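Local coordinates for protein redox-sensing transcriptional repressor Rex (Thermoanaerobacter ethanolicus, PDB 3WG9) that probably represses transcription by binding DNA as a homodimer in response to the cellular NADH/NAD(+) redox state, at residues I154-A159 and F177-L182; I147-L152 and I171-N176; Y85-I90 and S108-K113. One frame throughout, in Å; residues are numbered along the deposited sequence.

Interaction 1. Residues I154-A159 and F177-L182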
loop_
_atom_site.group_PDB
_atom_site.type_symbol
_atom_site.label_atom_id
_atom_site.label_comp_id
_atom_site.label_asym_id
_atom_site.label_seq_id
_atom_site.Cartn_x
_atom_site.Cartn_y
_atom_site.Cartn_z
ATOM N N ILE B 154 -3.873 3.445 -15.030
ATOM C CA ILE B 154 -4.950 3.635 -16.004
ATOM C C ILE B 154 -6.215 2.923 -15.569
ATOM O O ILE B 154 -6.187 2.141 -14.610
ATOM C CB ILE B 154 -4.545 3.054 -17.348
ATOM C CG1 ILE B 154 -3.696 1.789 -17.178
ATOM C CG2 ILE B 154 -3.811 4.109 -18.165
ATOM C CD1 ILE B 154 -3.687 1.038 -18.461
ATOM N N PRO B 155 -7.342 3.145 -16.278
ATOM C CA PRO B 155 -8.538 2.393 -15.875
ATOM C C PRO B 155 -8.385 0.907 -16.184
ATOM O O PRO B 155 -7.517 0.530 -16.958
ATOM C CB PRO B 155 -9.650 2.997 -16.750
ATOM C CG PRO B 155 -9.070 4.177 -17.428
ATOM C CD PRO B 155 -7.589 3.992 -17.461
ATOM N N LYS B 156 -9.237 0.058 -15.610
ATOM C CA LYS B 156 -9.178 -1.398 -15.885
ATOM C C LYS B 156 -9.443 -1.787 -17.330
ATOM O O LYS B 156 -8.968 -2.828 -17.807
ATOM C CB LYS B 156 -10.181 -2.112 -14.994
ATOM C CG LYS B 156 -10.076 -1.670 -13.548
ATOM C CD LYS B 156 -11.160 -2.338 -12.732
ATOM C CE LYS B 156 -12.447 -2.434 -13.542
ATOM N NZ LYS B 156 -13.444 -3.274 -12.843
ATOM N N ASP B 157 -10.204 -0.933 -18.015
ATOM C CA ASP B 157 -10.501 -1.051 -19.444
ATOM C C ASP B 157 -9.435 -1.780 -20.278
ATOM O O ASP B 157 -9.540 -2.982 -20.505
ATOM C CB ASP B 157 -10.798 0.331 -20.045
ATOM C CG ASP B 157 -12.212 0.814 -19.742
ATOM O OD1 ASP B 157 -13.126 0.443 -20.517
ATOM O OD2 ASP B 157 -12.411 1.570 -18.754
ATOM N N ASN B 158 -8.432 -1.074 -20.786
ATOM C CA ASN B 158 -7.367 -1.802 -21.480
ATOM C C ASN B 158 -6.084 -2.013 -20.633
ATOM O O ASN B 158 -4.976 -1.933 -21.162
ATOM C CB ASN B 158 -7.064 -1.249 -22.901
ATOM C CG ASN B 158 -8.301 -0.690 -23.625
ATOM O OD1 ASN B 158 -8.177 0.192 -24.485
ATOM N ND2 ASN B 158 -9.487 -1.185 -23.283
ATOM N N ALA B 159 -6.236 -2.344 -19.348
ATOM C CA ALA B 159 -5.092 -2.693 -18.503
ATOM C C ALA B 159 -4.276 -3.960 -18.803
ATOM O O ALA B 159 -3.047 -3.895 -18.791
ATOM C CB ALA B 159 -5.418 -2.622 -17.010
ATOM N N PHE B 177 -1.313 -0.195 -9.922
ATOM C CA PHE B 177 -2.275 0.441 -8.987
ATOM C C PHE B 177 -3.750 0.081 -9.201
ATOM O O PHE B 177 -4.617 0.553 -8.456
ATOM C CB PHE B 177 -2.161 1.948 -9.048
ATOM C CG PHE B 177 -0.981 2.454 -8.285
ATOM C CD1 PHE B 177 -1.129 2.817 -6.946
ATOM C CD2 PHE B 177 0.278 2.378 -8.856
ATOM C CE1 PHE B 177 -0.039 3.249 -6.196
ATOM C CE2 PHE B 177 1.387 2.816 -8.121
ATOM C CZ PHE B 177 1.226 3.216 -6.795
ATOM N N LEU B 178 -4.033 -0.687 -10.241
ATOM C CA LEU B 178 -5.416 -1.021 -10.519
ATOM C C LEU B 178 -5.849 -2.169 -9.659
ATOM O O LEU B 178 -5.100 -3.136 -9.515
ATOM C CB LEU B 178 -5.651 -1.405 -11.966
ATOM C CG LEU B 178 -4.838 -0.995 -13.193
ATOM C CD1 LEU B 178 -5.845 -1.004 -14.352
ATOM C CD2 LEU B 178 -4.042 0.309 -13.134
ATOM N N PRO B 179 -7.103 -2.107 -9.179
ATOM C CA PRO B 179 -7.617 -3.052 -8.216
ATOM C C PRO B 179 -7.921 -4.378 -8.883
ATOM O O PRO B 179 -8.899 -5.004 -8.513
ATOM C CB PRO B 179 -8.925 -2.388 -7.752
ATOM C CG PRO B 179 -9.415 -1.656 -8.961
ATOM C CD PRO B 179 -8.136 -1.155 -9.633
ATOM N N ILE B 180 -7.086 -4.809 -9.817
ATOM C CA ILE B 180 -7.192 -6.112 -10.480
ATOM C C ILE B 180 -5.822 -6.793 -10.665
ATOM O O ILE B 180 -4.833 -6.140 -10.954
ATOM C CB ILE B 180 -7.822 -5.909 -11.843
ATOM C CG1 ILE B 180 -9.341 -5.815 -11.673
ATOM C CG2 ILE B 180 -7.418 -7.001 -12.824
ATOM C CD1 ILE B 180 -10.027 -5.331 -12.928
ATOM N N ASP B 181 -5.768 -8.105 -10.499
ATOM C CA ASP B 181 -4.517 -8.842 -10.595
ATOM C C ASP B 181 -4.159 -9.301 -12.034
ATOM O O ASP B 181 -4.747 -10.249 -12.589
ATOM C CB ASP B 181 -4.473 -9.970 -9.559
ATOM C CG ASP B 181 -4.285 -9.442 -8.120
ATOM O OD1 ASP B 181 -4.440 -8.220 -7.863
ATOM O OD2 ASP B 181 -3.939 -10.247 -7.230
ATOM N N LEU B 182 -3.165 -8.611 -12.606
ATOM C CA LEU B 182 -2.721 -8.795 -14.005
ATOM C C LEU B 182 -1.956 -10.098 -14.254
ATOM O O LEU B 182 -1.410 -10.654 -13.328
ATOM C CB LEU B 182 -1.852 -7.612 -14.429
ATOM C CG LEU B 182 -2.579 -6.277 -14.342
ATOM C CD1 LEU B 182 -1.593 -5.206 -14.702
ATOM C CD2 LEU B 182 -3.808 -6.202 -15.238
#
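Leu178 reaches from the loop 177-182 across to the loop 154-159 and fits its isobutyl end against the turn that leads into helix 159-168. The two methyls of Leu178, CD1 and CD2, straddle Ile154 O, each 3.2 Å from it. From there Leu178 CD2 also nears CG1 of the Ile154 side chain, while Leu178 CD1 runs on to the backbone of Lys156, 3.7 Å from its CA. The Leu178 torsion is unusual, with CG only 25° from eclipsing the backbone N (chi1 -25°), so the exact placing of these methyls is best read with some reserve. A second pair lies nearer the surface, where the side chains of Lys156 and Ile180 cross at about a right angle. CD1 of Ile180 meets the middle of the Lys156 chain, which bends at chi3 (-38°), and approaches its CB, at 3.8 Å, as well as its CE, also at 3.8 Å. Separately, Leu182 CD2 approaches Ala159 CB at 4.3 Å. Replacing Leu178 by alanine removes both methyls and is likely to open a gap between the loops beside Ile154 O and Lys156 CA. Both loops follow the carboxyl ends of neighbouring parallel strands, the usual place for the ligand site of a Rossmann fold; Ile154 and Phe177 belong to the NADH site of this protein.

Interaction 2. Residues I147-L152 and I171-N176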
loop_
_atom_site.group_PDB
_atom_site.type_symbol
_atom_site.label_atom_id
_atom_site.label_comp_id
_atom_site.label_asym_id
_atom_site.label_seq_id
_atom_site.Cartn_x
_atom_site.Cartn_y
_atom_site.Cartn_z
ATOM N N ILE B 147 13.953 1.340 -20.014
ATOM C CA ILE B 147 12.988 1.411 -18.888
ATOM C C ILE B 147 12.909 0.090 -18.132
ATOM O O ILE B 147 12.666 -0.961 -18.728
ATOM C CB ILE B 147 11.600 1.802 -19.393
ATOM C CG1 ILE B 147 11.692 3.093 -20.201
ATOM C CG2 ILE B 147 10.593 1.934 -18.193
ATOM C CD1 ILE B 147 12.247 4.280 -19.405
ATOM N N ASP B 148 13.012 0.184 -16.814
ATOM C CA ASP B 148 12.955 -0.953 -15.942
ATOM C C ASP B 148 11.536 -1.190 -15.441
ATOM O O ASP B 148 11.140 -2.334 -15.382
ATOM C CB ASP B 148 13.883 -0.721 -14.752
ATOM C CG ASP B 148 15.362 -0.574 -15.190
ATOM O OD1 ASP B 148 15.823 -1.471 -15.919
ATOM O OD2 ASP B 148 15.969 0.501 -14.952
ATOM N N ILE B 149 10.835 -0.143 -14.985
ATOM C CA ILE B 149 9.582 -0.326 -14.215
ATOM C C ILE B 149 8.454 0.423 -14.937
ATOM O O ILE B 149 8.658 1.574 -15.315
ATOM C CB ILE B 149 9.698 0.203 -12.780
ATOM C CG1 ILE B 149 10.836 -0.500 -12.000
ATOM C CG2 ILE B 149 8.317 0.073 -12.054
ATOM C CD1 ILE B 149 11.177 0.220 -10.631
ATOM N N GLY B 150 7.371 -0.266 -15.297
ATOM C CA GLY B 150 6.176 0.433 -15.856
ATOM C C GLY B 150 5.161 0.527 -14.699
ATOM O O GLY B 150 4.831 -0.460 -14.021
ATOM N N ILE B 151 4.709 1.730 -14.397
ATOM C CA ILE B 151 3.725 1.902 -13.316
ATOM C C ILE B 151 2.366 2.123 -13.944
ATOM O O ILE B 151 2.245 3.021 -14.815
ATOM C CB ILE B 151 4.106 3.136 -12.512
ATOM C CG1 ILE B 151 5.552 2.973 -12.021
ATOM C CG2 ILE B 151 3.030 3.431 -11.367
ATOM C CD1 ILE B 151 6.160 4.216 -11.324
ATOM N N LEU B 152 1.363 1.316 -13.568
ATOM C CA LEU B 152 0.081 1.329 -14.242
ATOM C C LEU B 152 -0.917 2.122 -13.426
ATOM O O LEU B 152 -1.210 1.737 -12.269
ATOM C CB LEU B 152 -0.494 -0.084 -14.514
ATOM C CG LEU B 152 0.255 -1.095 -15.383
ATOM C CD1 LEU B 152 -0.594 -2.397 -15.431
ATOM C CD2 LEU B 152 0.494 -0.570 -16.806
ATOM N N ILE B 171 9.852 -4.826 -20.731
ATOM C CA ILE B 171 9.800 -4.261 -19.360
ATOM C C ILE B 171 10.221 -5.312 -18.336
ATOM O O ILE B 171 9.986 -6.514 -18.514
ATOM C CB ILE B 171 8.360 -3.695 -19.012
ATOM C CG1 ILE B 171 8.467 -2.602 -17.938
ATOM C CG2 ILE B 171 7.404 -4.785 -18.499
ATOM C CD1 ILE B 171 8.792 -1.311 -18.537
ATOM N N LYS B 172 10.850 -4.891 -17.241
ATOM C CA LYS B 172 11.294 -5.912 -16.241
ATOM C C LYS B 172 10.360 -6.047 -15.044
ATOM O O LYS B 172 10.337 -7.080 -14.359
ATOM C CB LYS B 172 12.699 -5.610 -15.698
ATOM C CG LYS B 172 13.803 -5.501 -16.817
ATOM C CD LYS B 172 15.168 -5.211 -16.117
ATOM C CE LYS B 172 16.361 -5.279 -17.098
ATOM N NZ LYS B 172 16.213 -4.268 -18.178
ATOM N N ALA B 173 9.597 -4.987 -14.766
ATOM C CA ALA B 173 8.680 -5.000 -13.627
ATOM C C ALA B 173 7.539 -4.047 -13.921
ATOM O O ALA B 173 7.734 -3.013 -14.621
ATOM C CB ALA B 173 9.424 -4.423 -12.425
ATOM N N ILE B 174 6.409 -4.357 -13.289
ATOM C CA ILE B 174 5.220 -3.552 -13.350
ATOM C C ILE B 174 4.739 -3.301 -11.948
ATOM O O ILE B 174 4.602 -4.241 -11.119
ATOM C CB ILE B 174 4.102 -4.296 -14.160
ATOM C CG1 ILE B 174 4.528 -4.271 -15.652
ATOM C CG2 ILE B 174 2.748 -3.566 -13.974
ATOM C CD1 ILE B 174 3.583 -5.081 -16.567
ATOM N N TRP B 175 4.507 -2.018 -11.665
ATOM C CA TRP B 175 3.915 -1.628 -10.368
ATOM C C TRP B 175 2.464 -1.244 -10.657
ATOM O O TRP B 175 2.176 -0.256 -11.343
ATOM C CB TRP B 175 4.735 -0.469 -9.763
ATOM C CG TRP B 175 4.490 -0.214 -8.306
ATOM C CD1 TRP B 175 4.135 -1.148 -7.355
ATOM C CD2 TRP B 175 4.626 1.023 -7.617
ATOM N NE1 TRP B 175 4.076 -0.562 -6.095
ATOM C CE2 TRP B 175 4.344 0.779 -6.236
ATOM C CE3 TRP B 175 4.994 2.307 -8.012
ATOM C CZ2 TRP B 175 4.324 1.789 -5.289
ATOM C CZ3 TRP B 175 4.998 3.328 -7.047
ATOM C CH2 TRP B 175 4.731 3.043 -5.688
ATOM N N ASN B 176 1.531 -2.079 -10.213
ATOM C CA ASN B 176 0.160 -2.018 -10.733
ATOM C C ASN B 176 -0.776 -1.385 -9.676
ATOM O O ASN B 176 -0.988 -2.001 -8.660
ATOM C CB ASN B 176 -0.338 -3.444 -11.023
ATOM C CG ASN B 176 -1.822 -3.485 -11.409
ATOM O OD1 ASN B 176 -2.360 -2.537 -12.010
ATOM N ND2 ASN B 176 -2.509 -4.556 -10.988
HETATM O O HOH W 1 13.824 -2.888 -20.089
#
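Leu152 lies against Ile174 and Asn176 of the neighbouring strand. Leu152 CB is 4.0 Å from Asn176 OD1; Leu152 CG then meets Ile174 CG2 at 3.8 Å, and CD1 touches that same methyl as well as Asn176 OD1, while elsewhere the side chain packs on Leu166 of helix 159-168. CG stands beside the backbone N (chi1 -61°), which carries the branch across the Ile174 methyl. The other sheet face joins Ile151 and Trp175, side by side and pointing the same way: Ile151 CD1 lies at the indole edge, in its plane, 4.0 Å from Trp175 CE3. Trp175 NE1 is bound by Ser198 of the second subunit. Between these faces the parallel strands are stitched by Gly150 N to Ala173 O, 2.9 Å, Trp175 N to Gly150 O and Leu152 N to Trp175 O, the last nearly straight at 165°. At the Asp148 end, Asp148 O accepts Lys172 N and, weakly, Ala173 N. The side chains there form a long salt bridge, Asp148 OD1 to Lys172 NZ at 3.6 Å, while OD2 bonds Asn86 N. Backbone bonds and buried hydrocarbon thus carry most of this pairing, the charged pair probably adding a modest electrostatic pull at one end.

Interaction 3. Residues Y85-I90 and S108-K113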
loop_
_atom_site.group_PDB
_atom_site.type_symbol
_atom_site.label_atom_id
_atom_site.label_comp_id
_atom_site.label_asym_id
_atom_site.label_seq_id
_atom_site.Cartn_x
_atom_site.Cartn_y
_atom_site.Cartn_z
ATOM N N TYR B 85 16.667 3.319 -11.071
ATOM C CA TYR B 85 15.750 2.529 -11.886
ATOM C C TYR B 85 15.009 3.563 -12.753
ATOM O O TYR B 85 14.526 4.586 -12.256
ATOM C CB TYR B 85 14.722 1.770 -10.987
ATOM C CG TYR B 85 15.401 0.842 -10.014
ATOM C CD1 TYR B 85 15.814 -0.433 -10.410
ATOM C CD2 TYR B 85 15.733 1.284 -8.735
ATOM C CE1 TYR B 85 16.545 -1.261 -9.535
ATOM C CE2 TYR B 85 16.474 0.471 -7.841
ATOM C CZ TYR B 85 16.887 -0.793 -8.269
ATOM O OH TYR B 85 17.600 -1.605 -7.401
ATOM N N ASN B 86 14.943 3.290 -14.040
ATOM C CA ASN B 86 14.177 4.142 -14.962
ATOM C C ASN B 86 12.720 3.663 -14.979
ATOM O O ASN B 86 12.481 2.483 -15.192
ATOM C CB ASN B 86 14.776 4.008 -16.343
ATOM C CG ASN B 86 16.208 4.592 -16.416
ATOM O OD1 ASN B 86 16.583 5.413 -15.571
ATOM N ND2 ASN B 86 17.004 4.105 -17.369
ATOM N N THR B 87 11.798 4.590 -14.746
ATOM C CA THR B 87 10.381 4.331 -14.675
ATOM C C THR B 87 9.621 5.107 -15.734
ATOM O O THR B 87 10.048 6.180 -16.192
ATOM C CB THR B 87 9.839 4.700 -13.270
ATOM O OG1 THR B 87 9.888 6.128 -13.092
ATOM C CG2 THR B 87 10.695 3.977 -12.191
ATOM N N ILE B 88 8.464 4.595 -16.090
ATOM C CA ILE B 88 7.475 5.351 -16.800
ATOM C C ILE B 88 6.173 5.142 -16.084
ATOM O O ILE B 88 5.988 4.140 -15.408
ATOM C CB ILE B 88 7.309 4.883 -18.263
ATOM C CG1 ILE B 88 6.932 3.394 -18.364
ATOM C CG2 ILE B 88 8.604 5.122 -19.041
ATOM C CD1 ILE B 88 6.825 2.863 -19.819
ATOM N N ILE B 89 5.259 6.087 -16.251
ATOM C CA ILE B 89 3.897 5.926 -15.720
ATOM C C ILE B 89 2.976 5.889 -16.890
ATOM O O ILE B 89 3.086 6.754 -17.802
ATOM C CB ILE B 89 3.589 7.178 -14.840
ATOM C CG1 ILE B 89 4.436 7.063 -13.577
ATOM C CG2 ILE B 89 2.104 7.264 -14.446
ATOM C CD1 ILE B 89 4.305 8.263 -12.604
ATOM N N ILE B 90 2.039 4.940 -16.863
ATOM C CA ILE B 90 0.989 4.853 -17.849
ATOM C C ILE B 90 -0.310 5.370 -17.174
ATOM O O ILE B 90 -0.769 4.823 -16.135
ATOM C CB ILE B 90 0.717 3.428 -18.336
ATOM C CG1 ILE B 90 2.003 2.638 -18.674
ATOM C CG2 ILE B 90 -0.307 3.475 -19.531
ATOM C CD1 ILE B 90 2.885 3.385 -19.654
ATOM N N SER B 108 14.969 10.090 -5.515
ATOM C CA SER B 108 16.085 9.323 -5.049
ATOM C C SER B 108 15.675 7.908 -5.471
ATOM O O SER B 108 14.898 7.238 -4.791
ATOM C CB SER B 108 16.295 9.467 -3.553
ATOM O OG SER B 108 16.703 10.797 -3.293
ATOM N N GLY B 109 16.123 7.527 -6.665
ATOM C CA GLY B 109 16.307 6.123 -7.011
ATOM C C GLY B 109 15.437 5.783 -8.185
ATOM O O GLY B 109 15.840 5.053 -9.085
ATOM N N PHE B 110 14.271 6.398 -8.221
ATOM C CA PHE B 110 13.321 6.022 -9.227
ATOM C C PHE B 110 13.139 7.151 -10.231
ATOM O O PHE B 110 12.391 8.120 -10.025
ATOM C CB PHE B 110 12.027 5.540 -8.576
ATOM C CG PHE B 110 12.237 4.350 -7.660
ATOM C CD1 PHE B 110 12.072 3.058 -8.138
ATOM C CD2 PHE B 110 12.645 4.530 -6.353
ATOM C CE1 PHE B 110 12.254 1.958 -7.317
ATOM C CE2 PHE B 110 12.815 3.430 -5.508
ATOM C CZ PHE B 110 12.631 2.159 -5.982
ATOM N N ASN B 111 13.840 7.010 -11.338
ATOM C CA ASN B 111 13.935 8.130 -12.242
ATOM C C ASN B 111 12.852 8.115 -13.303
ATOM O O ASN B 111 12.930 7.333 -14.246
ATOM C CB ASN B 111 15.340 8.155 -12.843
ATOM C CG ASN B 111 16.412 8.515 -11.800
ATOM O OD1 ASN B 111 17.535 8.020 -11.852
ATOM N ND2 ASN B 111 16.050 9.353 -10.836
ATOM N N LEU B 112 11.842 8.963 -13.150
ATOM C CA LEU B 112 10.721 8.957 -14.073
ATOM C C LEU B 112 11.114 9.518 -15.453
ATOM O O LEU B 112 11.456 10.689 -15.523
ATOM C CB LEU B 112 9.561 9.806 -13.524
ATOM C CG LEU B 112 8.296 9.826 -14.400
ATOM C CD1 LEU B 112 7.616 8.442 -14.469
ATOM C CD2 LEU B 112 7.273 10.822 -13.832
ATOM N N LYS B 113 10.983 8.723 -16.524
ATOM C CA LYS B 113 11.419 9.113 -17.884
ATOM C C LYS B 113 10.316 9.564 -18.808
ATOM O O LYS B 113 10.591 10.158 -19.839
ATOM C CB LYS B 113 12.169 7.966 -18.561
ATOM C CG LYS B 113 13.364 7.533 -17.824
ATOM C CD LYS B 113 14.332 8.685 -17.645
ATOM C CE LYS B 113 15.352 8.294 -16.620
ATOM N NZ LYS B 113 16.585 9.127 -16.658
HETATM O O HOH W 2 9.410 7.348 -10.737
#
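Tyr85 and Phe110 stand side by side on one face of a parallel strand pair, their rings nearly parallel (26°) but slid apart so that they barely overlap, with Tyr85 CD2 3.8 Å from Phe110 CE1. Both side chains swing beside their backbone N (chi1 -59° in each), which sends the rings off in the same direction. This is the tightly packed part of the contact: Ile149 touches both side chains, Leu199 and Ser203 of the second subunit reach Phe110 and Tyr85 respectively, and Thr87 CG2 lies at the edge of the phenylalanine ring. Farther along that packed region, Leu112 crosses Ile89 at about a right angle, Leu112 CD1 lying 3.6 Å from Ile89 CG1, and both side chains press on Ala100 of helix 94-102.

The other face is looser and more polar at one end. Asn86 and Asn111 lie across from each other in the register there, both partly exposed, and the exposed Lys113 passes obliquely over Asn86, bringing Lys113 CE to 3.3 Å from Asn86 OD1; Asn86 ND2 is hydrogen-bonded to Lys146 O. Between the two sides run the backbone bonds Tyr85 N to Gly109 O, Asn111 N to Tyr85 O, Thr87 N to Asn111 O at 3.0 Å and Lys113 N to Thr87 O. A water is held 2.7 Å from Thr87 OG1 and donates to Phe110 O, satisfying polar atoms amid the hydrocarbon. The chemistry implies a strand pair whose apolar face is packed against helix 94-102 and the second subunit, while the end formed by Asn86, Asn111 and Lys113 tolerates charge and solvent.

Interactions 2 and 3 lie within one six-stranded parallel sheet of the Rossmann type, and interaction 1 joins loops at its end. Along the chain, interaction 3 closes before the others open, whereas the segments of interactions 1 and 2 alternate. Interactions 2 and 3 lie about 9 Å apart between centres, because strands 85-90 and 149-152 are neighbours; each closes a beta-alpha-beta unit, through helices 159-168 and 94-102 respectively. Interaction 1, about 13 Å from interaction 2 and 20 Å from interaction 3, connects the continuations of strands 149-152 and 173-176. The sheet core probably sets the position of these loops with their nucleotide-site residues, and since all three contacts touch the second subunit, this is consistent with a framework shared by site and dimer interface.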